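Local coordinates for 190aa long hypothetical protein (Pyrococcus horikoshii, PDB 2DDZ), which is of unknown function but forms a hexamer and belongs to a family grouped with the class II tRNA synthetase-like proteins, at residues N2-L7 and K178-S183; S19-H24 and I124-P129; F30-L33 and L37-F40; V69-E74 and T162-R167. One frame throughout, in Å; residues are numbered along the deposited sequence.

Contact 1 of 4, residues N2-L7 and K178-S183; sequences NSMELL and KVRKDS
The carbonyl oxygen of Ser3 receives the hydrogen bond that links the two segments: Arg180 NH2 donates to Ser3 O at 2.9 Å, with an N-H...O angle of 155°. From the guanidinium's side the approach is flat, since the oxygen lies almost in the plane of that group, at its edge. From the peptide's side it is not, because the nitrogen stands above the carbonyl plane, about 45° out of it. The arginine gets there by bending: its CG starts anti to the backbone N (chi1 -166°), and turns at chi2 and chi3 swing the end of the chain toward the loop. At the same edge Met4 CB rests 4.1 Å from Arg180 NH1, so the group meets a polar atom and an aliphatic one side by side. Lys181 adds a looser brush, its CE 4.4 Å from Asn2 O. With an alanine here instead of Arg180, Ser3 O is likely to lose this donor, and the poorly ordered residues before Met4 to move more freely. One turn on, Ser183 OG donates to Arg180 O at 2.7 Å. Lys178 NZ and Asp182 OD2 form a salt bridge along the helix, and both also pair with a second subunit, through its Asp111 and Lys89 respectively. Asn2 ND2 reaches Ser3 O of a third subunit, which places the contact at the hexamer's interfaces. Within the chain, helix 161-184 passes beside the lead-in to strand 5-8, which runs parallel to strand 36-45, and Met4 touches both Ile176 of that helix and Leu37 of that strand.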
loop_
_atom_site.group_PDB
_atom_site.type_symbol
_atom_site.label_atom_id
_atom_site.label_comp_id
_atom_site.label_asym_id
_atom_site.label_seq_id
_atom_site.Cartn_x
_atom_site.Cartn_y
_atom_site.Cartn_z
ATOM N N ASN E 2 5.543 -12.125 17.763
ATOM C CA ASN E 2 4.707 -13.058 18.493
ATOM C C ASN E 2 3.876 -14.213 17.867
ATOM O O ASN E 2 4.459 -15.043 17.187
ATOM C CB ASN E 2 3.894 -12.214 19.472
ATOM C CG ASN E 2 4.781 -11.278 20.259
ATOM O OD1 ASN E 2 5.767 -11.700 20.878
ATOM N ND2 ASN E 2 4.462 -9.988 20.211
ATOM N N SER E 3 2.553 -14.275 18.081
ATOM C CA SER E 3 1.779 -15.427 17.595
ATOM C C SER E 3 0.663 -15.419 16.505
ATOM O O SER E 3 0.492 -14.445 15.756
ATOM C CB SER E 3 1.241 -16.176 18.827
ATOM O OG SER E 3 2.304 -16.625 19.655
ATOM N N MET E 4 -0.077 -16.544 16.432
ATOM C CA MET E 4 -1.190 -16.815 15.475
ATOM C C MET E 4 -2.191 -17.828 16.077
ATOM O O MET E 4 -1.833 -18.572 16.988
ATOM C CB MET E 4 -0.610 -17.392 14.183
ATOM C CG MET E 4 -1.625 -17.759 13.124
ATOM S SD MET E 4 -0.869 -18.395 11.621
ATOM C CE MET E 4 -2.298 -18.880 10.839
ATOM N N GLU E 5 -3.414 -17.875 15.540
ATOM C CA GLU E 5 -4.491 -18.775 16.028
ATOM C C GLU E 5 -4.699 -20.051 15.209
ATOM O O GLU E 5 -4.660 -20.017 13.982
ATOM C CB GLU E 5 -5.829 -18.036 16.049
ATOM C CG GLU E 5 -6.046 -17.074 17.199
ATOM C CD GLU E 5 -6.462 -17.770 18.481
ATOM O OE1 GLU E 5 -7.393 -18.608 18.444
ATOM O OE2 GLU E 5 -5.865 -17.466 19.532
ATOM N N LEU E 6 -4.955 -21.160 15.903
ATOM C CA LEU E 6 -5.176 -22.448 15.257
ATOM C C LEU E 6 -6.381 -23.184 15.837
ATOM O O LEU E 6 -6.583 -23.211 17.049
ATOM C CB LEU E 6 -3.941 -23.340 15.396
ATOM C CG LEU E 6 -4.112 -24.796 14.936
ATOM C CD1 LEU E 6 -4.456 -24.853 13.452
ATOM C CD2 LEU E 6 -2.832 -25.556 15.196
ATOM N N LEU E 7 -7.182 -23.776 14.958
ATOM C CA LEU E 7 -8.359 -24.525 15.369
ATOM C C LEU E 7 -8.561 -25.748 14.488
ATOM O O LEU E 7 -8.795 -25.621 13.287
ATOM C CB LEU E 7 -9.618 -23.656 15.298
ATOM C CG LEU E 7 -10.932 -24.406 15.597
ATOM C CD1 LEU E 7 -10.903 -24.919 17.044
ATOM C CD2 LEU E 7 -12.145 -23.487 15.384
ATOM N N LYS E 178 7.539 -18.212 11.032
ATOM C CA LYS E 178 8.920 -17.977 10.654
ATOM C C LYS E 178 8.911 -16.919 9.539
ATOM O O LYS E 178 9.829 -16.112 9.443
ATOM C CB LYS E 178 9.614 -19.249 10.159
ATOM C CG LYS E 178 11.074 -19.013 9.699
ATOM C CD LYS E 178 12.078 -18.914 10.859
ATOM C CE LYS E 178 13.497 -18.578 10.369
ATOM N NZ LYS E 178 13.845 -19.160 9.028
ATOM N N VAL E 179 7.865 -16.906 8.708
ATOM C CA VAL E 179 7.763 -15.905 7.645
ATOM C C VAL E 179 7.656 -14.505 8.250
ATOM O O VAL E 179 8.193 -13.524 7.709
ATOM C CB VAL E 179 6.502 -16.089 6.773
ATOM C CG1 VAL E 179 6.332 -14.861 5.874
ATOM C CG2 VAL E 179 6.620 -17.348 5.921
ATOM N N ARG E 180 6.949 -14.428 9.374
ATOM C CA ARG E 180 6.731 -13.164 10.076
ATOM C C ARG E 180 7.982 -12.757 10.830
ATOM O O ARG E 180 8.401 -11.610 10.773
ATOM C CB ARG E 180 5.543 -13.278 11.056
ATOM C CG ARG E 180 5.076 -11.905 11.547
ATOM C CD ARG E 180 3.573 -11.805 11.840
ATOM N NE ARG E 180 2.774 -12.948 11.381
ATOM C CZ ARG E 180 2.016 -13.697 12.184
ATOM N NH1 ARG E 180 1.315 -14.714 11.699
ATOM N NH2 ARG E 180 1.959 -13.432 13.483
ATOM N N LYS E 181 8.583 -13.709 11.534
ATOM C CA LYS E 181 9.787 -13.406 12.289
ATOM C C LYS E 181 10.935 -12.970 11.401
ATOM O O LYS E 181 11.639 -12.029 11.733
ATOM C CB LYS E 181 10.193 -14.601 13.160
ATOM C CG LYS E 181 9.253 -14.809 14.353
ATOM C CD LYS E 181 9.609 -16.042 15.165
ATOM C CE LYS E 181 8.551 -16.318 16.228
ATOM N NZ LYS E 181 8.806 -17.597 16.953
ATOM N N ASP E 182 11.111 -13.625 10.260
ATOM C CA ASP E 182 12.193 -13.252 9.351
ATOM C C ASP E 182 12.014 -11.864 8.761
ATOM O O ASP E 182 12.988 -11.175 8.468
ATOM C CB ASP E 182 12.306 -14.254 8.197
ATOM C CG ASP E 182 13.036 -15.528 8.588
ATOM O OD1 ASP E 182 13.825 -15.506 9.558
ATOM O OD2 ASP E 182 12.832 -16.552 7.907
ATOM N N SER E 183 10.766 -11.448 8.573
ATOM C CA SER E 183 10.503 -10.141 7.983
ATOM C C SER E 183 10.841 -9.016 8.946
ATOM O O SER E 183 11.177 -7.910 8.525
ATOM C CB SER E 183 9.033 -10.031 7.564
ATOM O OG SER E 183 8.193 -9.952 8.701
#

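Contact 2 of 4, residues S19-H24 and I124-P129; sequences SAIRSH and IATVSP
Ile21 lays its CD1 against CG2 of Ile124 at 4.1 Å, the two branched side chains crossing at about a right angle. Its CG1 turns away from the backbone N (chi1 -159°), which carries the terminal methyl out over the strand, while the same CG1 comes within 4.3 Å of Thr126 CG2. One isoleucine from a short 3-10 turn thus spans two residues that point to the same side of strand 118-128. The third meeting is between two small side chains: Ser23 CB touches Ser128 OG at 3.5 Å and Ser128 CB at 3.7 Å. The hydroxyls themselves stay 4.1 Å apart, Ser23 OG from Ser128 OG, and do not bond to each other. Each is satisfied elsewhere. Ser128 OG is hydrogen-bonded to Val130 N and Ser131 OG at the turn into the next strand, and Ser23 OG to the C-terminal carboxylate of Thr190 of a second subunit. Thr126 splits its two branches, its methyl toward Ile21 and its OG1 to the carbonyl of Arg187 of that subunit. No hydrogen bond crosses between the segments themselves, so their contact rests on van der Waals touch, and the buried hydroxyls find their partners in the turn and in the tail of another subunit. The arrangement is that of a connecting loop laid along a beta-hairpin, here strands 118-128 and 131-139: an isoleucine and small side chains join loop to strand, and C-terminal residues of two neighbouring subunits pack beside them to make part of the hexamer interface.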
loop_
_atom_site.group_PDB
_atom_site.type_symbol
_atom_site.label_atom_id
_atom_site.label_comp_id
_atom_site.label_asym_id
_atom_site.label_seq_id
_atom_site.Cartn_x
_atom_site.Cartn_y
_atom_site.Cartn_z
ATOM N N SER E 19 -17.673 -21.333 0.306
ATOM C CA SER E 19 -17.973 -20.113 1.060
ATOM C C SER E 19 -17.071 -19.848 2.263
ATOM O O SER E 19 -17.118 -18.768 2.849
ATOM C CB SER E 19 -19.449 -20.094 1.502
ATOM O OG SER E 19 -19.726 -21.106 2.458
ATOM N N ALA E 20 -16.244 -20.816 2.635
ATOM C CA ALA E 20 -15.345 -20.612 3.763
ATOM C C ALA E 20 -14.163 -19.733 3.350
ATOM O O ALA E 20 -13.386 -19.286 4.190
ATOM C CB ALA E 20 -14.853 -21.952 4.293
ATOM N N ILE E 21 -14.048 -19.477 2.049
ATOM C CA ILE E 21 -12.974 -18.644 1.505
ATOM C C ILE E 21 -13.214 -17.170 1.802
ATOM O O ILE E 21 -12.293 -16.361 1.721
ATOM C CB ILE E 21 -12.857 -18.805 -0.029
ATOM C CG1 ILE E 21 -11.464 -18.372 -0.481
ATOM C CG2 ILE E 21 -13.945 -17.984 -0.731
ATOM C CD1 ILE E 21 -10.363 -19.270 0.040
ATOM N N ARG E 22 -14.457 -16.822 2.148
ATOM C CA ARG E 22 -14.810 -15.425 2.464
ATOM C C ARG E 22 -14.104 -14.847 3.688
ATOM O O ARG E 22 -13.714 -15.567 4.616
ATOM C CB ARG E 22 -16.336 -15.237 2.668
ATOM C CG ARG E 22 -17.147 -15.632 1.419
ATOM C CD ARG E 22 -18.462 -14.959 1.411
ATOM N NE ARG E 22 -19.424 -15.452 0.475
ATOM C CZ ARG E 22 -20.568 -14.799 0.275
ATOM N NH1 ARG E 22 -21.406 -15.255 -0.624
ATOM N NH2 ARG E 22 -20.869 -13.708 0.993
ATOM N N SER E 23 -14.011 -13.520 3.717
ATOM C CA SER E 23 -13.352 -12.837 4.816
ATOM C C SER E 23 -14.114 -12.947 6.119
ATOM O O SER E 23 -15.344 -12.947 6.136
ATOM C CB SER E 23 -13.114 -11.353 4.484
ATOM O OG SER E 23 -14.326 -10.630 4.330
ATOM N N HIS E 24 -13.353 -13.034 7.205
ATOM C CA HIS E 24 -13.883 -13.135 8.555
ATOM C C HIS E 24 -14.653 -14.431 8.798
ATOM O O HIS E 24 -15.397 -14.537 9.761
ATOM C CB HIS E 24 -14.764 -11.923 8.869
ATOM C CG HIS E 24 -14.003 -10.641 9.036
ATOM N ND1 HIS E 24 -13.271 -10.349 10.168
ATOM C CD2 HIS E 24 -13.895 -9.558 8.230
ATOM C CE1 HIS E 24 -12.750 -9.139 10.055
ATOM N NE2 HIS E 24 -13.115 -8.638 8.888
ATOM N N ILE E 124 -6.297 -22.700 -3.565
ATOM C CA ILE E 124 -6.548 -21.420 -4.170
ATOM C C ILE E 124 -6.155 -20.334 -3.190
ATOM O O ILE E 124 -6.307 -20.493 -1.973
ATOM C CB ILE E 124 -8.039 -21.288 -4.607
ATOM C CG1 ILE E 124 -8.116 -20.378 -5.844
ATOM C CG2 ILE E 124 -8.898 -20.753 -3.461
ATOM C CD1 ILE E 124 -7.737 -18.956 -5.548
ATOM N N ALA E 125 -5.611 -19.245 -3.726
ATOM C CA ALA E 125 -5.189 -18.107 -2.913
ATOM C C ALA E 125 -5.760 -16.830 -3.489
ATOM O O ALA E 125 -5.710 -16.621 -4.694
ATOM C CB ALA E 125 -3.675 -18.012 -2.889
ATOM N N THR E 126 -6.287 -15.966 -2.634
ATOM C CA THR E 126 -6.838 -14.718 -3.119
ATOM C C THR E 126 -6.927 -13.681 -2.007
ATOM O O THR E 126 -6.354 -13.855 -0.938
ATOM C CB THR E 126 -8.242 -14.925 -3.769
ATOM O OG1 THR E 126 -8.680 -13.691 -4.347
ATOM C CG2 THR E 126 -9.263 -15.384 -2.739
ATOM N N VAL E 127 -7.618 -12.582 -2.263
ATOM C CA VAL E 127 -7.732 -11.550 -1.250
ATOM C C VAL E 127 -9.139 -11.009 -1.194
ATOM O O VAL E 127 -9.947 -11.228 -2.111
ATOM C CB VAL E 127 -6.784 -10.333 -1.528
ATOM C CG1 VAL E 127 -5.347 -10.800 -1.701
ATOM C CG2 VAL E 127 -7.265 -9.572 -2.752
ATOM N N SER E 128 -9.406 -10.305 -0.099
ATOM C CA SER E 128 -10.678 -9.639 0.149
ATOM C C SER E 128 -10.238 -8.195 0.410
ATOM O O SER E 128 -9.048 -7.926 0.533
ATOM C CB SER E 128 -11.355 -10.199 1.402
ATOM O OG SER E 128 -10.667 -9.795 2.566
ATOM N N PRO E 129 -11.178 -7.250 0.496
ATOM C CA PRO E 129 -10.713 -5.887 0.743
ATOM C C PRO E 129 -9.870 -5.738 2.011
ATOM O O PRO E 129 -9.085 -4.801 2.111
ATOM C CB PRO E 129 -12.015 -5.092 0.813
ATOM C CG PRO E 129 -12.925 -5.861 -0.122
ATOM C CD PRO E 129 -12.637 -7.284 0.278
#

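Contact 3 of 4, residues F30-L33 and L37-F40; sequences FGIL and LVVF
From Phe30 the CB points toward strand 36-45, and the ring that follows brings one atom into touch: CE2 comes to 3.8 Å from Val38 CG1. CG lies anti to the carbonyl carbon (chi1 -47°), which sends the ring from the end of helix 25-30 to the Val38 side chain. The two side chains cross obliquely. Further round, the ring has other neighbours: Leu7 and Ile9 of the adjoining strand region, Arg12, and Trp25 of its own helix, with which it makes an edge-to-face pair. A bound guanidine also touches Phe30.

Val38 serves two partners with its two methyls. CG1 goes to the phenylalanine, while CG2 faces Ile32, whose CD1 is 4.4 Å away, a looser touch. The isoleucine's extended outer chain (chi2 166°) carries that methyl toward the valine. Between the two hydrophobic residues Gly31 takes a positive phi of 70° as the chain leaves the helix, and the turn lets Phe30 and Ile32 both point their CB atoms toward the strand. No hydrogen bond links the segments; the strand's backbone is engaged with its sheet neighbours, Leu37 and Val39 with strand 5-8 and Val38 with Ile72 of strand 68-75. Between these segments the contact is made by side chains, one valine meeting a helix end and the residue after the glycine. This is a helix-to-strand connection folded back over the sheet it enters, and Phe30 gives it a second role as a wall of the guanidine pocket, together with Arg12, Ile14 and Asn29.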
loop_
_atom_site.group_PDB
_atom_site.type_symbol
_atom_site.label_atom_id
_atom_site.label_comp_id
_atom_site.label_asym_id
_atom_site.label_seq_id
_atom_site.Cartn_x
_atom_site.Cartn_y
_atom_site.Cartn_z
ATOM N N PHE E 30 -16.360 -19.263 14.388
ATOM C CA PHE E 30 -15.695 -19.808 15.564
ATOM C C PHE E 30 -15.207 -18.761 16.572
ATOM O O PHE E 30 -14.650 -19.105 17.607
ATOM C CB PHE E 30 -14.548 -20.690 15.090
ATOM C CG PHE E 30 -14.945 -21.645 13.992
ATOM C CD1 PHE E 30 -15.830 -22.698 14.249
ATOM C CD2 PHE E 30 -14.452 -21.484 12.693
ATOM C CE1 PHE E 30 -16.212 -23.578 13.237
ATOM C CE2 PHE E 30 -14.827 -22.358 11.672
ATOM C CZ PHE E 30 -15.712 -23.409 11.945
ATOM N N GLY E 31 -15.426 -17.486 16.277
ATOM C CA GLY E 31 -15.014 -16.445 17.204
ATOM C C GLY E 31 -13.516 -16.242 17.336
ATOM O O GLY E 31 -13.050 -15.599 18.279
ATOM N N ILE E 32 -12.759 -16.785 16.394
ATOM C CA ILE E 32 -11.310 -16.651 16.406
ATOM C C ILE E 32 -10.943 -15.340 15.724
ATOM O O ILE E 32 -11.154 -15.173 14.524
ATOM C CB ILE E 32 -10.656 -17.821 15.654
ATOM C CG1 ILE E 32 -11.047 -19.135 16.324
ATOM C CG2 ILE E 32 -9.145 -17.666 15.646
ATOM C CD1 ILE E 32 -10.748 -20.365 15.479
ATOM N N LEU E 33 -10.393 -14.412 16.497
ATOM C CA LEU E 33 -10.011 -13.099 15.985
ATOM C C LEU E 33 -8.593 -13.047 15.407
ATOM O O LEU E 33 -7.685 -13.695 15.915
ATOM C CB LEU E 33 -10.132 -12.081 17.112
ATOM C CG LEU E 33 -9.951 -10.601 16.792
ATOM C CD1 LEU E 33 -11.148 -10.090 16.024
ATOM C CD2 LEU E 33 -9.794 -9.832 18.096
ATOM N N LEU E 37 -5.808 -20.202 11.224
ATOM C CA LEU E 37 -5.817 -21.389 10.401
ATOM C C LEU E 37 -6.855 -22.305 11.047
ATOM O O LEU E 37 -6.777 -22.596 12.240
ATOM C CB LEU E 37 -4.434 -22.047 10.391
ATOM C CG LEU E 37 -4.352 -23.434 9.734
ATOM C CD1 LEU E 37 -4.780 -23.387 8.264
ATOM C CD2 LEU E 37 -2.936 -23.938 9.861
ATOM N N VAL E 38 -7.846 -22.712 10.260
ATOM C CA VAL E 38 -8.907 -23.598 10.724
ATOM C C VAL E 38 -8.832 -24.869 9.887
ATOM O O VAL E 38 -8.921 -24.823 8.665
ATOM C CB VAL E 38 -10.300 -22.968 10.532
ATOM C CG1 VAL E 38 -11.381 -23.933 11.030
ATOM C CG2 VAL E 38 -10.380 -21.644 11.278
ATOM N N VAL E 39 -8.672 -26.002 10.556
ATOM C CA VAL E 39 -8.560 -27.286 9.874
ATOM C C VAL E 39 -9.735 -28.175 10.205
ATOM O O VAL E 39 -10.081 -28.365 11.370
ATOM C CB VAL E 39 -7.256 -27.981 10.271
ATOM C CG1 VAL E 39 -7.114 -29.299 9.544
ATOM C CG2 VAL E 39 -6.080 -27.051 9.962
ATOM N N PHE E 40 -10.358 -28.709 9.164
ATOM C CA PHE E 40 -11.493 -29.593 9.339
ATOM C C PHE E 40 -11.532 -30.665 8.258
ATOM O O PHE E 40 -10.687 -30.701 7.356
ATOM C CB PHE E 40 -12.800 -28.800 9.323
ATOM C CG PHE E 40 -12.968 -27.920 8.115
ATOM C CD1 PHE E 40 -12.164 -26.796 7.948
ATOM C CD2 PHE E 40 -13.938 -28.199 7.155
ATOM C CE1 PHE E 40 -12.345 -25.935 6.855
ATOM C CE2 PHE E 40 -14.132 -27.342 6.050
ATOM C CZ PHE E 40 -13.326 -26.213 5.896
#

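Contact 4 of 4, residues V69-E74 and T162-R167; sequences VHYILE and TEFMER
This is a buried helix-on-sheet contact, in which the long C-terminal helix 161-184 packs on a face of the mixed sheet of this alpha+beta fold, against its strand 68-75. Two pairs of side chains carry it, without a hydrogen bond between the segments. Val69 straddles Met165: its CG1 is 3.8 Å from Met165 CG and its CG2 4.0 Å from the same carbon, so the valine fork closes on the methionine's stem, not on its sulfur. The second pair crosses at about a right angle, Tyr71 reaching out from the strand to the ring of Phe164. With its CG anti to the carbonyl carbon (chi1 -58°), the tyrosine carries its hydroxyl to the helix, where OH hydrogen-bonds to Ser168 OG and so has a polar partner in this buried place. Phe164 also packs on Leu98 and Leu99 of helix 81-100 and meets Tyr102 edge-to-face. On the side near helix 81-100 and Tyr102, Arg167 grips Glu163 through NE and NH1, both to OE2. Back at the core, the hydroxyl of Tyr71 stands obliquely to the phenylalanine ring, with OH 3.4 Å from Phe164 CE2 and 3.7 Å from Phe164 CD2.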
loop_
_atom_site.group_PDB
_atom_site.type_symbol
_atom_site.label_atom_id
_atom_site.label_comp_id
_atom_site.label_asym_id
_atom_site.label_seq_id
_atom_site.Cartn_x
_atom_site.Cartn_y
_atom_site.Cartn_z
ATOM N N VAL E 69 -9.580 -33.189 3.595
ATOM C CA VAL E 69 -9.064 -32.432 4.737
ATOM C C VAL E 69 -8.931 -30.990 4.207
ATOM O O VAL E 69 -8.212 -30.743 3.229
ATOM C CB VAL E 69 -7.666 -32.934 5.193
ATOM C CG1 VAL E 69 -7.076 -31.971 6.216
ATOM C CG2 VAL E 69 -7.781 -34.323 5.813
ATOM N N HIS E 70 -9.628 -30.051 4.840
ATOM C CA HIS E 70 -9.609 -28.655 4.403
ATOM C C HIS E 70 -8.789 -27.738 5.296
ATOM O O HIS E 70 -8.787 -27.882 6.527
ATOM C CB HIS E 70 -11.041 -28.104 4.347
ATOM C CG HIS E 70 -11.947 -28.854 3.421
ATOM N ND1 HIS E 70 -11.903 -28.703 2.050
ATOM C CD2 HIS E 70 -12.916 -29.769 3.668
ATOM C CE1 HIS E 70 -12.806 -29.491 1.494
ATOM N NE2 HIS E 70 -13.435 -30.149 2.454
ATOM N N TYR E 71 -8.095 -26.787 4.677
ATOM C CA TYR E 71 -7.316 -25.813 5.437
ATOM C C TYR E 71 -7.774 -24.441 5.005
ATOM O O TYR E 71 -7.694 -24.100 3.828
ATOM C CB TYR E 71 -5.811 -25.918 5.166
ATOM C CG TYR E 71 -5.203 -27.262 5.450
ATOM C CD1 TYR E 71 -5.431 -28.338 4.596
ATOM C CD2 TYR E 71 -4.382 -27.461 6.565
ATOM C CE1 TYR E 71 -4.856 -29.585 4.834
ATOM C CE2 TYR E 71 -3.798 -28.714 6.817
ATOM C CZ TYR E 71 -4.044 -29.768 5.940
ATOM O OH TYR E 71 -3.479 -31.000 6.154
ATOM N N ILE E 72 -8.264 -23.655 5.950
ATOM C CA ILE E 72 -8.711 -22.317 5.635
ATOM C C ILE E 72 -7.869 -21.341 6.408
ATOM O O ILE E 72 -7.891 -21.297 7.636
ATOM C CB ILE E 72 -10.183 -22.128 5.959
ATOM C CG1 ILE E 72 -11.005 -22.818 4.878
ATOM C CG2 ILE E 72 -10.532 -20.643 6.024
ATOM C CD1 ILE E 72 -12.362 -23.112 5.338
ATOM N N LEU E 73 -7.108 -20.564 5.655
ATOM C CA LEU E 73 -6.213 -19.594 6.218
ATOM C C LEU E 73 -6.637 -18.155 5.948
ATOM O O LEU E 73 -7.079 -17.823 4.845
ATOM C CB LEU E 73 -4.821 -19.849 5.655
ATOM C CG LEU E 73 -3.720 -18.881 6.070
ATOM C CD1 LEU E 73 -3.535 -18.940 7.576
ATOM C CD2 LEU E 73 -2.440 -19.251 5.347
ATOM N N GLU E 74 -6.533 -17.310 6.974
ATOM C CA GLU E 74 -6.843 -15.894 6.829
ATOM C C GLU E 74 -5.771 -15.067 7.527
ATOM O O GLU E 74 -5.457 -15.273 8.693
ATOM C CB GLU E 74 -8.224 -15.536 7.385
ATOM C CG GLU E 74 -8.635 -14.093 7.036
ATOM C CD GLU E 74 -10.144 -13.860 7.117
ATOM O OE1 GLU E 74 -10.814 -14.544 7.912
ATOM O OE2 GLU E 74 -10.663 -12.975 6.402
ATOM N N THR E 162 -6.774 -37.920 10.713
ATOM C CA THR E 162 -6.698 -37.275 12.025
ATOM C C THR E 162 -5.281 -36.896 12.453
ATOM O O THR E 162 -5.015 -35.742 12.787
ATOM C CB THR E 162 -7.305 -38.175 13.132
ATOM O OG1 THR E 162 -8.604 -38.626 12.732
ATOM C CG2 THR E 162 -7.446 -37.400 14.430
ATOM N N GLU E 163 -4.369 -37.858 12.447
ATOM C CA GLU E 163 -2.999 -37.575 12.854
ATOM C C GLU E 163 -2.316 -36.605 11.895
ATOM O O GLU E 163 -1.550 -35.740 12.321
ATOM C CB GLU E 163 -2.203 -38.879 12.945
ATOM C CG GLU E 163 -0.856 -38.755 13.657
ATOM C CD GLU E 163 0.232 -38.144 12.789
ATOM O OE1 GLU E 163 0.315 -38.503 11.595
ATOM O OE2 GLU E 163 1.015 -37.319 13.304
ATOM N N PHE E 164 -2.588 -36.743 10.600
ATOM C CA PHE E 164 -1.970 -35.847 9.625
ATOM C C PHE E 164 -2.457 -34.409 9.882
ATOM O O PHE E 164 -1.659 -33.481 9.909
ATOM C CB PHE E 164 -2.306 -36.279 8.186
ATOM C CG PHE E 164 -1.561 -35.494 7.134
ATOM C CD1 PHE E 164 -0.200 -35.696 6.922
ATOM C CD2 PHE E 164 -2.215 -34.511 6.395
ATOM C CE1 PHE E 164 0.502 -34.920 5.996
ATOM C CE2 PHE E 164 -1.525 -33.732 5.469
ATOM C CZ PHE E 164 -0.161 -33.937 5.266
ATOM N N MET E 165 -3.768 -34.258 10.072
ATOM C CA MET E 165 -4.392 -32.967 10.351
ATOM C C MET E 165 -3.635 -32.249 11.483
ATOM O O MET E 165 -3.294 -31.068 11.380
ATOM C CB MET E 165 -5.869 -33.160 10.760
ATOM C CG MET E 165 -6.813 -33.620 9.627
ATOM S SD MET E 165 -8.492 -33.991 10.058
ATOM C CE MET E 165 -8.983 -32.513 10.486
ATOM N N GLU E 166 -3.364 -32.982 12.558
ATOM C CA GLU E 166 -2.654 -32.449 13.715
ATOM C C GLU E 166 -1.213 -32.021 13.401
ATOM O O GLU E 166 -0.795 -30.910 13.741
ATOM C CB GLU E 166 -2.624 -33.502 14.833
ATOM C CG GLU E 166 -2.184 -33.006 16.204
ATOM C CD GLU E 166 -3.255 -32.178 16.885
ATOM O OE1 GLU E 166 -4.449 -32.423 16.603
ATOM O OE2 GLU E 166 -2.910 -31.299 17.707
ATOM N N ARG E 167 -0.449 -32.905 12.759
ATOM C CA ARG E 167 0.950 -32.601 12.471
ATOM C C ARG E 167 1.170 -31.555 11.393
ATOM O O ARG E 167 2.081 -30.729 11.499
ATOM C CB ARG E 167 1.718 -33.873 12.090
ATOM C CG ARG E 167 3.233 -33.676 12.193
ATOM C CD ARG E 167 4.016 -34.891 11.733
ATOM N NE ARG E 167 3.326 -36.118 12.090
ATOM C CZ ARG E 167 3.813 -37.341 11.901
ATOM N NH1 ARG E 167 3.091 -38.401 12.258
ATOM N NH2 ARG E 167 5.014 -37.514 11.365
#

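In the fold
The four contacts show how one sheet can gather parts from both ends of a chain. Contact 1 joins the lead-in to the first strand with the last helix, and the other three fall between its segments in sequence. Contacts 1 and 4 sit about 17 Å apart, centre to centre, on the same helix 161-184. Strands 5-8, 36-45 and 68-75 lie side by side, and backbone hydrogen bonds link contact 3 to contact 1 through one neighbouring strand and to contact 4 through the other; the centres of contacts 3 and 4 are about 11 Å apart. Contact 2 alternates with contact 4 along the chain and meets it where His24 N bonds Glu74 OE2. Contacts 1 and 2, and contact 3 at Leu33, border other subunits; contact 4 does not.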